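PDB 3CP5: cytochrome c from Rhodothermus marinus, which binds one covalently attached heme c and, as expected for its family, probably carries electrons between redox partners. Local coordinates for residues A[17-22]-A[72-77]; A[9-14]-A[67-72]; A[78-83]-A[99-104]. All blocks are in the same frame, centred on the assembly; numbering follows the deposited sequence.

All three contacts lie around one heme c, on the side of the fold where the methionine ligand sits. Interactions 1 and 2 share helix 69-77: its start receives helix 10-17 and its later turns receive the segment 17-22 that leaves helix 10-17, with centres about 8 Å apart and segments that alternate along the chain. Asn-74 joins the two, its ND2 reaching Ala-14 O. Interaction 3 follows in sequence, pairing the next helix, 79-85, with the loop 99-104; its centre lies about 10 Å from interaction 1 and 15 Å from interaction 2. Met-82 of helix 79-85 packs against Ala-14, Tyr-71 and Asn-74, joining helix 10-17 to helix 69-77, and Val-75 touches the iron ligand Met-100.

Interaction 1 (A[17-22]-A[72-77]); sequences IGPVKQ and IMNVML. With HEC (heme c), chain C.
The carboxamide of Asn-74 lies nearly coplanar with its two backbone partners on Val-20 and bonds to both. Its OD1 accepts a hydrogen bond from Val-20 N at 2.8 Å, the donor lying in the carbonyl plane on a lone pair, while ND2 donates one to Val-20 O at 3.0 Å, in a bond that is nearly straight (166°) and keeps close to the amide plane. Two bonds to one residue fix the rotation of the amide, and asparagine suits the place because it offers a donor and an acceptor side by side. With chi1 at -75°, CG stands beside the backbone N of Asn-74, and the group reaches out from the helix toward the loop. ND2 also bonds to Ala-14 O, and so ties the last turn of helix 10-17 to the same side chain.

The loop turns sharply here. Gly-18 ends helix 10-17 with a positive phi of 78°, a conformation that favours glycine, and the peptide before Pro-19 is cis. Helix 69-77, one of the helices packed around the heme in this cytochrome c, thus holds the irregular chain by bonds from the Asn-74 side chain to the main chain of Val-20.

Beside the polar grip, Val-20 lays its CG2 branch obliquely against the CD1 branch of Leu-77, 3.6 Å away, and the same methyl lies 4.1 Å from CB of Met-73. The Pro-19 ring adds CG against Leu-77 CB at 4.1 Å. On another side of the helix, Val-75 CG1 packs 3.7 Å from heme atom C3A, and Met-76 CG approaches the heme methyl CMB.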
loop_
_atom_site.group_PDB
_atom_site.type_symbol
_atom_site.label_atom_id
_atom_site.label_comp_id
_atom_site.label_asym_id
_atom_site.label_seq_id
_atom_site.Cartn_x
_atom_site.Cartn_y
_atom_site.Cartn_z
ATOM N N ILE A 17 7.057 -13.227 -0.149
ATOM C CA ILE A 17 7.550 -12.580 1.068
ATOM C C ILE A 17 6.510 -12.559 2.160
ATOM O O ILE A 17 6.814 -12.827 3.329
ATOM C CB ILE A 17 8.025 -11.181 0.707
ATOM C CG1 ILE A 17 9.235 -11.189 -0.233
ATOM C CG2 ILE A 17 8.307 -10.301 1.909
ATOM C CD1 ILE A 17 9.420 -9.881 -0.949
ATOM N N GLY A 18 5.240 -12.291 1.851
ATOM C CA GLY A 18 4.186 -12.295 2.838
ATOM C C GLY A 18 4.149 -11.059 3.693
ATOM O O GLY A 18 4.972 -10.139 3.494
ATOM N N PRO A 19 3.231 -11.001 4.671
ATOM C CA PRO A 19 2.394 -12.094 5.112
ATOM C C PRO A 19 1.201 -12.455 4.249
ATOM O O PRO A 19 0.770 -13.607 4.301
ATOM C CB PRO A 19 1.854 -11.589 6.452
ATOM C CG PRO A 19 1.886 -10.099 6.387
ATOM C CD PRO A 19 3.111 -9.806 5.530
ATOM N N VAL A 20 0.674 -11.532 3.474
ATOM C CA VAL A 20 -0.498 -11.793 2.644
ATOM C C VAL A 20 -0.084 -12.580 1.405
ATOM O O VAL A 20 0.991 -12.299 0.843
ATOM C CB VAL A 20 -1.191 -10.454 2.293
ATOM C CG1 VAL A 20 -2.317 -10.672 1.286
ATOM C CG2 VAL A 20 -1.694 -9.763 3.541
ATOM N N LYS A 21 -0.920 -13.542 1.022
ATOM C CA LYS A 21 -0.701 -14.330 -0.184
ATOM C C LYS A 21 -1.732 -14.006 -1.253
ATOM O O LYS A 21 -1.433 -14.122 -2.459
ATOM C CB LYS A 21 -0.768 -15.836 0.148
ATOM C CG LYS A 21 0.350 -16.333 1.053
ATOM C CD LYS A 21 0.410 -17.822 1.298
ATOM C CE LYS A 21 1.566 -18.241 2.195
ATOM N NZ LYS A 21 2.851 -18.369 1.434
ATOM N N GLN A 22 -2.917 -13.646 -0.852
ATOM C CA GLN A 22 -4.040 -13.431 -1.772
ATOM C C GLN A 22 -4.992 -12.431 -1.141
ATOM O O GLN A 22 -5.048 -12.270 0.078
ATOM C CB GLN A 22 -4.717 -14.766 -2.171
ATOM C CG GLN A 22 -5.458 -15.386 -0.994
ATOM C CD GLN A 22 -5.844 -16.820 -1.266
ATOM O OE1 GLN A 22 -5.024 -17.618 -1.668
ATOM N NE2 GLN A 22 -7.053 -17.188 -1.081
ATOM N N ILE A 72 0.940 -4.213 -2.376
ATOM C CA ILE A 72 0.570 -3.057 -1.583
ATOM C C ILE A 72 0.226 -3.454 -0.152
ATOM O O ILE A 72 0.632 -2.773 0.783
ATOM C CB ILE A 72 -0.603 -2.343 -2.261
ATOM C CG1 ILE A 72 -0.194 -1.757 -3.626
ATOM C CG2 ILE A 72 -1.194 -1.241 -1.385
ATOM C CD1 ILE A 72 -1.379 -1.372 -4.506
ATOM N N MET A 73 -0.508 -4.556 0.063
ATOM C CA MET A 73 -0.818 -5.043 1.410
ATOM C C MET A 73 0.438 -5.362 2.190
ATOM O O MET A 73 0.555 -5.007 3.372
ATOM C CB MET A 73 -1.697 -6.311 1.333
ATOM C CG MET A 73 -3.067 -6.063 0.730
ATOM S SD MET A 73 -4.154 -5.312 1.959
ATOM C CE MET A 73 -4.457 -6.707 3.027
ATOM N N ASN A 74 1.419 -6.020 1.560
ATOM C CA ASN A 74 2.615 -6.425 2.325
ATOM C C ASN A 74 3.583 -5.286 2.600
ATOM O O ASN A 74 4.322 -5.323 3.576
ATOM C CB ASN A 74 3.273 -7.603 1.596
ATOM C CG ASN A 74 2.485 -8.876 1.798
ATOM O OD1 ASN A 74 1.662 -9.004 2.706
ATOM N ND2 ASN A 74 2.675 -9.868 0.974
ATOM N N VAL A 75 3.605 -4.245 1.765
ATOM C CA VAL A 75 4.347 -3.017 2.101
ATOM C C VAL A 75 3.762 -2.411 3.374
ATOM O O VAL A 75 4.503 -2.010 4.275
ATOM C CB VAL A 75 4.335 -2.008 0.932
ATOM C CG1 VAL A 75 4.840 -0.662 1.413
ATOM C CG2 VAL A 75 5.192 -2.486 -0.241
ATOM N N MET A 76 2.417 -2.341 3.498
ATOM C CA MET A 76 1.786 -1.831 4.705
ATOM C C MET A 76 2.023 -2.677 5.950
ATOM O O MET A 76 2.291 -2.139 7.051
ATOM C CB MET A 76 0.247 -1.681 4.492
ATOM C CG MET A 76 -0.162 -0.526 3.600
ATOM S SD MET A 76 -1.979 -0.368 3.712
ATOM C CE MET A 76 -2.521 -1.149 2.200
ATOM N N LEU A 77 1.902 -3.996 5.803
ATOM C CA LEU A 77 1.933 -4.914 6.917
ATOM C C LEU A 77 3.339 -5.362 7.337
ATOM O O LEU A 77 3.507 -5.716 8.518
ATOM C CB LEU A 77 1.077 -6.134 6.620
ATOM C CG LEU A 77 -0.399 -5.801 6.488
ATOM C CD1 LEU A 77 -1.158 -6.972 5.831
ATOM C CD2 LEU A 77 -1.017 -5.524 7.832
HETATM FE FE HEC C . 4.735 4.313 2.642
HETATM C CHA HEC C . 6.685 3.450 -0.030
HETATM C CHB HEC C . 2.048 2.783 1.210
HETATM C CHC HEC C . 2.920 4.899 5.494
HETATM C CHD HEC C . 7.206 6.316 3.801
HETATM N NA HEC C . 4.435 3.347 0.933
HETATM C C1A HEC C . 5.367 3.019 -0.054
HETATM C C2A HEC C . 4.743 2.162 -1.033
HETATM C C3A HEC C . 3.453 2.002 -0.709
HETATM C C4A HEC C . 3.271 2.723 0.544
HETATM C CMA HEC C . 2.360 1.211 -1.460
HETATM C CAA HEC C . 5.380 1.667 -2.354
HETATM C CBA HEC C . 5.122 2.603 -3.537
HETATM C CGA HEC C . 5.537 2.018 -4.866
HETATM O O1A HEC C . 5.590 2.812 -5.861
HETATM O O2A HEC C . 5.753 0.779 -4.949
HETATM N NB HEC C . 2.854 3.983 3.232
HETATM C C1B HEC C . 1.864 3.446 2.432
HETATM C C2B HEC C . 0.629 3.412 3.170
HETATM C C3B HEC C . 0.854 3.925 4.415
HETATM C C4B HEC C . 2.259 4.280 4.441
HETATM C CMB HEC C . -0.694 2.887 2.558
HETATM C CAB HEC C . -0.104 3.950 5.623
HETATM C CBB HEC C . -0.593 2.678 6.001
HETATM N NC HEC C . 5.035 5.327 4.337
HETATM C C1C HEC C . 4.192 5.441 5.442
HETATM C C2C HEC C . 4.793 6.279 6.460
HETATM C C3C HEC C . 5.987 6.685 6.001
HETATM C C4C HEC C . 6.117 6.149 4.666
HETATM C CMC HEC C . 4.019 6.766 7.679
HETATM C CAC HEC C . 6.930 7.782 6.581
HETATM C CBC HEC C . 7.376 7.497 7.900
HETATM N ND HEC C . 6.574 4.763 2.003
HETATM C C1D HEC C . 7.450 5.645 2.626
HETATM C C2D HEC C . 8.677 5.742 1.832
HETATM C C3D HEC C . 8.559 4.857 0.835
HETATM C C4D HEC C . 7.216 4.315 0.902
HETATM C CMD HEC C . 9.855 6.649 2.280
HETATM C CAD HEC C . 9.591 4.431 -0.225
HETATM C CBD HEC C . 10.352 3.175 0.266
HETATM C CGD HEC C . 11.115 3.511 1.527
HETATM O O1D HEC C . 10.837 2.897 2.597
HETATM O O2D HEC C . 11.998 4.441 1.400
#

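Interaction 2 (A[9-14]-A[67-72]); sequences DPEALA and RGPVYI. With HEC (heme c), chain C.
The two backbones come near each other at Glu-11 and Gly-68, with CA atoms 5.9 Å apart, and again at Ala-14 and Tyr-71, where the CA atoms are 5.0 Å apart. Gly-68 holds the N-cap position of helix 69-77, and a side chain there would run into the Glu-11 carboxylate. That carboxylate takes two N-H groups of the first turn: OE1 accepts from Val-70 N at 2.9 Å on its syn side, and OE2 accepts from Tyr-71 N at 3.0 Å from above the carboxylate plane. A bend at chi2 (75°) carries the acid to the helix start, where a water also joins OE2 to Gly-68 N. Ala-14, small enough for close approach, sets its CB 3.6 Å from Tyr-71 CA.

Farther out, Tyr-71 OH donates to heme propionate O2A at 2.7 Å, and Arg-67 gives NE to the same oxygen and NH2 to O1A. A glutamine in place of Glu-11, without the charge, would probably leave one of the two N-H groups facing an NH2 that cannot accept. The negative charge at the N-terminal end of the helix should be stabilised by the helix dipole, while the arginine probably balances the charge of the propionate.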
loop_
_atom_site.group_PDB
_atom_site.type_symbol
_atom_site.label_atom_id
_atom_site.label_comp_id
_atom_site.label_asym_id
_atom_site.label_seq_id
_atom_site.Cartn_x
_atom_site.Cartn_y
_atom_site.Cartn_z
ATOM N N ASP A 9 8.552 -11.550 -11.675
ATOM C CA ASP A 9 7.134 -11.215 -11.431
ATOM C C ASP A 9 6.973 -10.574 -10.066
ATOM O O ASP A 9 7.007 -11.238 -9.049
ATOM C CB ASP A 9 6.318 -12.490 -11.580
ATOM C CG ASP A 9 4.814 -12.302 -11.464
ATOM O OD1 ASP A 9 4.346 -11.335 -10.846
ATOM O OD2 ASP A 9 4.132 -13.185 -12.021
ATOM N N PRO A 10 6.870 -9.246 -10.013
ATOM C CA PRO A 10 6.920 -8.582 -8.700
ATOM C C PRO A 10 5.733 -8.893 -7.818
ATOM O O PRO A 10 5.875 -8.859 -6.607
ATOM C CB PRO A 10 7.030 -7.095 -9.065
ATOM C CG PRO A 10 6.444 -7.003 -10.413
ATOM C CD PRO A 10 6.787 -8.271 -11.120
ATOM N N GLU A 11 4.575 -9.256 -8.382
ATOM C CA GLU A 11 3.491 -9.641 -7.490
ATOM C C GLU A 11 3.671 -11.039 -6.909
ATOM O O GLU A 11 3.356 -11.288 -5.748
ATOM C CB GLU A 11 2.171 -9.531 -8.235
ATOM C CG GLU A 11 0.913 -9.809 -7.454
ATOM C CD GLU A 11 0.456 -8.734 -6.495
ATOM O OE1 GLU A 11 -0.747 -8.802 -6.126
ATOM O OE2 GLU A 11 1.205 -7.822 -6.097
ATOM N N ALA A 12 4.176 -11.955 -7.699
ATOM C CA ALA A 12 4.567 -13.271 -7.225
ATOM C C ALA A 12 5.606 -13.172 -6.115
ATOM O O ALA A 12 5.460 -13.823 -5.077
ATOM C CB ALA A 12 5.064 -14.158 -8.333
ATOM N N LEU A 13 6.601 -12.329 -6.260
ATOM C CA LEU A 13 7.610 -12.134 -5.208
ATOM C C LEU A 13 7.007 -11.594 -3.921
ATOM O O LEU A 13 7.283 -12.015 -2.817
ATOM C CB LEU A 13 8.724 -11.203 -5.639
ATOM C CG LEU A 13 9.814 -10.968 -4.597
ATOM C CD1 LEU A 13 10.382 -12.311 -4.097
ATOM C CD2 LEU A 13 10.925 -10.222 -5.326
ATOM N N ALA A 14 6.109 -10.597 -4.079
ATOM C CA ALA A 14 5.426 -10.078 -2.889
ATOM C C ALA A 14 4.638 -11.156 -2.167
ATOM O O ALA A 14 4.626 -11.181 -0.933
ATOM C CB ALA A 14 4.480 -8.960 -3.226
ATOM N N ARG A 67 1.058 -1.301 -9.286
ATOM C CA ARG A 67 1.397 -2.426 -8.438
ATOM C C ARG A 67 0.214 -3.300 -8.161
ATOM O O ARG A 67 -0.896 -2.782 -8.121
ATOM C CB ARG A 67 1.896 -1.913 -7.086
ATOM C CG ARG A 67 2.975 -0.856 -7.115
ATOM C CD ARG A 67 4.320 -1.341 -7.670
ATOM N NE ARG A 67 5.271 -0.223 -7.607
ATOM C CZ ARG A 67 6.155 0.179 -8.476
ATOM N NH1 ARG A 67 6.331 -0.456 -9.607
ATOM N NH2 ARG A 67 6.869 1.256 -8.183
ATOM N N GLY A 68 0.424 -4.579 -7.890
ATOM C CA GLY A 68 -0.622 -5.479 -7.493
ATOM C C GLY A 68 -1.020 -5.328 -6.040
ATOM O O GLY A 68 -0.318 -4.740 -5.207
ATOM N N PRO A 69 -2.203 -5.844 -5.719
ATOM C CA PRO A 69 -2.729 -5.683 -4.351
ATOM C C PRO A 69 -1.954 -6.405 -3.283
ATOM O O PRO A 69 -1.898 -5.926 -2.137
ATOM C CB PRO A 69 -4.171 -6.168 -4.521
ATOM C CG PRO A 69 -4.126 -7.177 -5.612
ATOM C CD PRO A 69 -3.204 -6.498 -6.613
ATOM N N VAL A 70 -1.351 -7.544 -3.578
ATOM C CA VAL A 70 -0.594 -8.278 -2.576
ATOM C C VAL A 70 0.658 -7.490 -2.266
ATOM O O VAL A 70 1.022 -7.363 -1.066
ATOM C CB VAL A 70 -0.325 -9.707 -3.039
ATOM C CG1 VAL A 70 0.559 -10.408 -2.037
ATOM C CG2 VAL A 70 -1.648 -10.443 -3.244
ATOM N N TYR A 71 1.358 -6.942 -3.238
ATOM C CA TYR A 71 2.455 -6.024 -2.949
ATOM C C TYR A 71 2.032 -4.894 -2.046
ATOM O O TYR A 71 2.713 -4.585 -1.088
ATOM C CB TYR A 71 3.043 -5.495 -4.260
ATOM C CG TYR A 71 4.104 -4.418 -4.143
ATOM C CD1 TYR A 71 5.454 -4.734 -4.071
ATOM C CD2 TYR A 71 3.773 -3.079 -4.098
ATOM C CE1 TYR A 71 6.396 -3.724 -3.958
ATOM C CE2 TYR A 71 4.679 -2.053 -4.002
ATOM C CZ TYR A 71 6.008 -2.390 -3.940
ATOM O OH TYR A 71 6.945 -1.384 -3.836
ATOM N N ILE A 72 0.940 -4.213 -2.376
ATOM C CA ILE A 72 0.570 -3.057 -1.583
ATOM C C ILE A 72 0.226 -3.454 -0.152
ATOM O O ILE A 72 0.632 -2.773 0.783
ATOM C CB ILE A 72 -0.603 -2.343 -2.261
ATOM C CG1 ILE A 72 -0.194 -1.757 -3.626
ATOM C CG2 ILE A 72 -1.194 -1.241 -1.385
ATOM C CD1 ILE A 72 -1.379 -1.372 -4.506
HETATM FE FE HEC C . 4.735 4.313 2.642
HETATM C CHA HEC C . 6.685 3.450 -0.030
HETATM C CHB HEC C . 2.048 2.783 1.210
HETATM C CHC HEC C . 2.920 4.899 5.494
HETATM C CHD HEC C . 7.206 6.316 3.801
HETATM N NA HEC C . 4.435 3.347 0.933
HETATM C C1A HEC C . 5.367 3.019 -0.054
HETATM C C2A HEC C . 4.743 2.162 -1.033
HETATM C C3A HEC C . 3.453 2.002 -0.709
HETATM C C4A HEC C . 3.271 2.723 0.544
HETATM C CMA HEC C . 2.360 1.211 -1.460
HETATM C CAA HEC C . 5.380 1.667 -2.354
HETATM C CBA HEC C . 5.122 2.603 -3.537
HETATM C CGA HEC C . 5.537 2.018 -4.866
HETATM O O1A HEC C . 5.590 2.812 -5.861
HETATM O O2A HEC C . 5.753 0.779 -4.949
HETATM N NB HEC C . 2.854 3.983 3.232
HETATM C C1B HEC C . 1.864 3.446 2.432
HETATM C C2B HEC C . 0.629 3.412 3.170
HETATM C C3B HEC C . 0.854 3.925 4.415
HETATM C C4B HEC C . 2.259 4.280 4.441
HETATM C CMB HEC C . -0.694 2.887 2.558
HETATM C CAB HEC C . -0.104 3.950 5.623
HETATM C CBB HEC C . -0.593 2.678 6.001
HETATM N NC HEC C . 5.035 5.327 4.337
HETATM C C1C HEC C . 4.192 5.441 5.442
HETATM C C2C HEC C . 4.793 6.279 6.460
HETATM C C3C HEC C . 5.987 6.685 6.001
HETATM C C4C HEC C . 6.117 6.149 4.666
HETATM C CMC HEC C . 4.019 6.766 7.679
HETATM C CAC HEC C . 6.930 7.782 6.581
HETATM C CBC HEC C . 7.376 7.497 7.900
HETATM N ND HEC C . 6.574 4.763 2.003
HETATM C C1D HEC C . 7.450 5.645 2.626
HETATM C C2D HEC C . 8.677 5.742 1.832
HETATM C C3D HEC C . 8.559 4.857 0.835
HETATM C C4D HEC C . 7.216 4.315 0.902
HETATM C CMD HEC C . 9.855 6.649 2.280
HETATM C CAD HEC C . 9.591 4.431 -0.225
HETATM C CBD HEC C . 10.352 3.175 0.266
HETATM C CGD HEC C . 11.115 3.511 1.527
HETATM O O1D HEC C . 10.837 2.897 2.597
HETATM O O2D HEC C . 11.998 4.441 1.400
HETATM O O HOH W 1 2.953 -6.013 -7.723
#

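Interaction 3 (A[78-83]-A[99-104]); sequences NPNGMI and MMTDMA. With HEC (heme c), chain C.
Pro-79 lays its ring over the backbone of the loop 99-104, with CG 3.5 Å from the carbonyl carbon of Thr-101 and CB 3.7 Å from Met-100 O. A compact apolar ring suits a first helical turn, where the missing N-H costs no helical bond, and its CB-CG edge lies against the extended chain. No hydrogen bond crosses between the two segments, and Met-100 O and Asp-102 N are buried by the contact without a polar partner. Asn-80 comes at about a right angle to Asp-102, their amide and carboxylate planes 81° apart; the nearest pair, Asn-80 OD1 and Asp-102 N, stays 3.9 Å apart and no bond forms.

One turn further along, Ile-83 points its CD1 into the angle between Met-100 O and heme propionate O1D, 3.7 Å from each, and lies against Met-99 CB; a branched chain fills this corner without polar demands. Met-100 N donates to O1D at 3.0 Å, with an angle of 161°, which ties the loop to the heme edge.

The Met-100 side chain then turns in to the metal. Its CG is anti to the backbone N (chi1 -158°), and the extended chain brings SD to the iron at 2.3 Å. A thioether supplies a soft, uncharged sulfur donor. Asn-78 caps helix 79-85 through OD1, which accepts from Gly-81 N, and its ND2 reaches Gly-18 O. Asp-102 OD1 accepts from Ala-104 N in an Asx turn. With His-49 as the other axial ligand, this loop completes the histidine-methionine axial pair typical of the cytochrome c fold.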
loop_
_atom_site.group_PDB
_atom_site.type_symbol
_atom_site.label_atom_id
_atom_site.label_comp_id
_atom_site.label_asym_id
_atom_site.label_seq_id
_atom_site.Cartn_x
_atom_site.Cartn_y
_atom_site.Cartn_z
ATOM N N ASN A 78 4.263 -5.340 6.374
ATOM C CA ASN A 78 5.624 -5.876 6.501
ATOM C C ASN A 78 6.617 -5.038 5.740
ATOM O O ASN A 78 7.339 -5.536 4.874
ATOM C CB ASN A 78 5.619 -7.348 6.017
ATOM C CG ASN A 78 6.904 -8.063 6.253
ATOM O OD1 ASN A 78 7.730 -7.697 7.089
ATOM N ND2 ASN A 78 7.023 -9.152 5.510
ATOM N N PRO A 79 6.670 -3.729 6.015
ATOM C CA PRO A 79 7.551 -2.895 5.195
ATOM C C PRO A 79 9.015 -3.317 5.325
ATOM O O PRO A 79 9.841 -3.282 4.424
ATOM C CB PRO A 79 7.300 -1.487 5.751
ATOM C CG PRO A 79 6.854 -1.741 7.157
ATOM C CD PRO A 79 5.959 -2.956 7.020
ATOM N N ASN A 80 9.470 -3.768 6.503
ATOM C CA ASN A 80 10.863 -4.177 6.711
ATOM C C ASN A 80 11.204 -5.401 5.880
ATOM O O ASN A 80 12.262 -5.511 5.240
ATOM C CB ASN A 80 11.123 -4.396 8.201
ATOM C CG ASN A 80 10.795 -3.201 9.076
ATOM O OD1 ASN A 80 10.069 -3.264 10.085
ATOM N ND2 ASN A 80 11.372 -2.051 8.665
ATOM N N GLY A 81 10.323 -6.375 5.826
ATOM C CA GLY A 81 10.567 -7.521 4.978
ATOM C C GLY A 81 10.542 -7.177 3.498
ATOM O O GLY A 81 11.324 -7.710 2.728
ATOM N N MET A 82 9.644 -6.268 3.117
ATOM C CA MET A 82 9.603 -5.841 1.728
ATOM C C MET A 82 10.860 -5.078 1.350
ATOM O O MET A 82 11.392 -5.242 0.250
ATOM C CB MET A 82 8.311 -5.050 1.461
ATOM C CG MET A 82 7.074 -5.930 1.576
ATOM S SD MET A 82 6.893 -7.210 0.290
ATOM C CE MET A 82 6.297 -6.207 -1.073
ATOM N N ILE A 83 11.360 -4.238 2.257
ATOM C CA ILE A 83 12.577 -3.498 1.965
ATOM C C ILE A 83 13.745 -4.462 1.884
ATOM O O ILE A 83 14.643 -4.274 1.057
ATOM C CB ILE A 83 12.824 -2.413 3.053
ATOM C CG1 ILE A 83 11.834 -1.270 2.896
ATOM C CG2 ILE A 83 14.266 -1.981 3.043
ATOM C CD1 ILE A 83 11.663 -0.370 4.063
ATOM N N MET A 99 13.025 5.317 5.620
ATOM C CA MET A 99 12.368 4.019 5.518
ATOM C C MET A 99 10.967 4.065 6.119
ATOM O O MET A 99 10.665 4.703 7.116
ATOM C CB MET A 99 13.221 2.930 6.172
ATOM C CG MET A 99 14.630 2.737 5.593
ATOM S SD MET A 99 15.394 1.243 6.178
ATOM C CE MET A 99 15.311 1.420 7.963
ATOM N N MET A 100 10.098 3.322 5.467
ATOM C CA MET A 100 8.787 2.996 5.989
ATOM C C MET A 100 8.947 1.966 7.091
ATOM O O MET A 100 9.761 1.051 6.869
ATOM C CB MET A 100 7.951 2.479 4.842
ATOM C CG MET A 100 6.507 2.588 5.042
ATOM S SD MET A 100 5.567 2.317 3.526
ATOM C CE MET A 100 4.164 1.539 4.402
ATOM N N THR A 101 8.290 2.047 8.223
ATOM C CA THR A 101 8.505 1.070 9.300
ATOM C C THR A 101 7.183 0.537 9.828
ATOM O O THR A 101 6.135 1.084 9.509
ATOM C CB THR A 101 9.269 1.603 10.518
ATOM O OG1 THR A 101 8.581 2.747 11.034
ATOM C CG2 THR A 101 10.688 2.005 10.107
ATOM N N ASP A 102 7.320 -0.534 10.594
ATOM C CA ASP A 102 6.142 -1.184 11.144
ATOM C C ASP A 102 5.247 -0.221 11.927
ATOM O O ASP A 102 5.704 0.583 12.731
ATOM C CB ASP A 102 6.550 -2.344 12.058
ATOM C CG ASP A 102 5.408 -3.161 12.637
ATOM O OD1 ASP A 102 4.246 -3.006 12.246
ATOM O OD2 ASP A 102 5.659 -4.035 13.528
ATOM N N MET A 103 3.961 -0.286 11.635
ATOM C CA MET A 103 2.904 0.521 12.250
ATOM C C MET A 103 1.906 -0.242 13.065
ATOM O O MET A 103 0.908 0.264 13.548
ATOM C CB MET A 103 2.182 1.322 11.152
ATOM C CG MET A 103 3.070 2.347 10.505
ATOM S SD MET A 103 2.462 2.877 8.875
ATOM C CE MET A 103 2.879 1.359 7.980
ATOM N N ALA A 104 2.165 -1.540 13.260
ATOM C CA ALA A 104 1.311 -2.430 14.024
ATOM C C ALA A 104 -0.090 -2.473 13.409
ATOM O O ALA A 104 -1.132 -2.535 14.070
ATOM C CB ALA A 104 1.306 -2.140 15.534
HETATM FE FE HEC C . 4.735 4.313 2.642
HETATM C CHA HEC C . 6.685 3.450 -0.030
HETATM C CHB HEC C . 2.048 2.783 1.210
HETATM C CHC HEC C . 2.920 4.899 5.494
HETATM C CHD HEC C . 7.206 6.316 3.801
HETATM N NA HEC C . 4.435 3.347 0.933
HETATM C C1A HEC C . 5.367 3.019 -0.054
HETATM C C2A HEC C . 4.743 2.162 -1.033
HETATM C C3A HEC C . 3.453 2.002 -0.709
HETATM C C4A HEC C . 3.271 2.723 0.544
HETATM C CMA HEC C . 2.360 1.211 -1.460
HETATM C CAA HEC C . 5.380 1.667 -2.354
HETATM C CBA HEC C . 5.122 2.603 -3.537
HETATM C CGA HEC C . 5.537 2.018 -4.866
HETATM O O1A HEC C . 5.590 2.812 -5.861
HETATM O O2A HEC C . 5.753 0.779 -4.949
HETATM N NB HEC C . 2.854 3.983 3.232
HETATM C C1B HEC C . 1.864 3.446 2.432
HETATM C C2B HEC C . 0.629 3.412 3.170
HETATM C C3B HEC C . 0.854 3.925 4.415
HETATM C C4B HEC C . 2.259 4.280 4.441
HETATM C CMB HEC C . -0.694 2.887 2.558
HETATM C CAB HEC C . -0.104 3.950 5.623
HETATM C CBB HEC C . -0.593 2.678 6.001
HETATM N NC HEC C . 5.035 5.327 4.337
HETATM C C1C HEC C . 4.192 5.441 5.442
HETATM C C2C HEC C . 4.793 6.279 6.460
HETATM C C3C HEC C . 5.987 6.685 6.001
HETATM C C4C HEC C . 6.117 6.149 4.666
HETATM C CMC HEC C . 4.019 6.766 7.679
HETATM C CAC HEC C . 6.930 7.782 6.581
HETATM C CBC HEC C . 7.376 7.497 7.900
HETATM N ND HEC C . 6.574 4.763 2.003
HETATM C C1D HEC C . 7.450 5.645 2.626
HETATM C C2D HEC C . 8.677 5.742 1.832
HETATM C C3D HEC C . 8.559 4.857 0.835
HETATM C C4D HEC C . 7.216 4.315 0.902
HETATM C CMD HEC C . 9.855 6.649 2.280
HETATM C CAD HEC C . 9.591 4.431 -0.225
HETATM C CBD HEC C . 10.352 3.175 0.266
HETATM C CGD HEC C . 11.115 3.511 1.527
HETATM O O1D HEC C . 10.837 2.897 2.597
HETATM O O2D HEC C . 11.998 4.441 1.400
#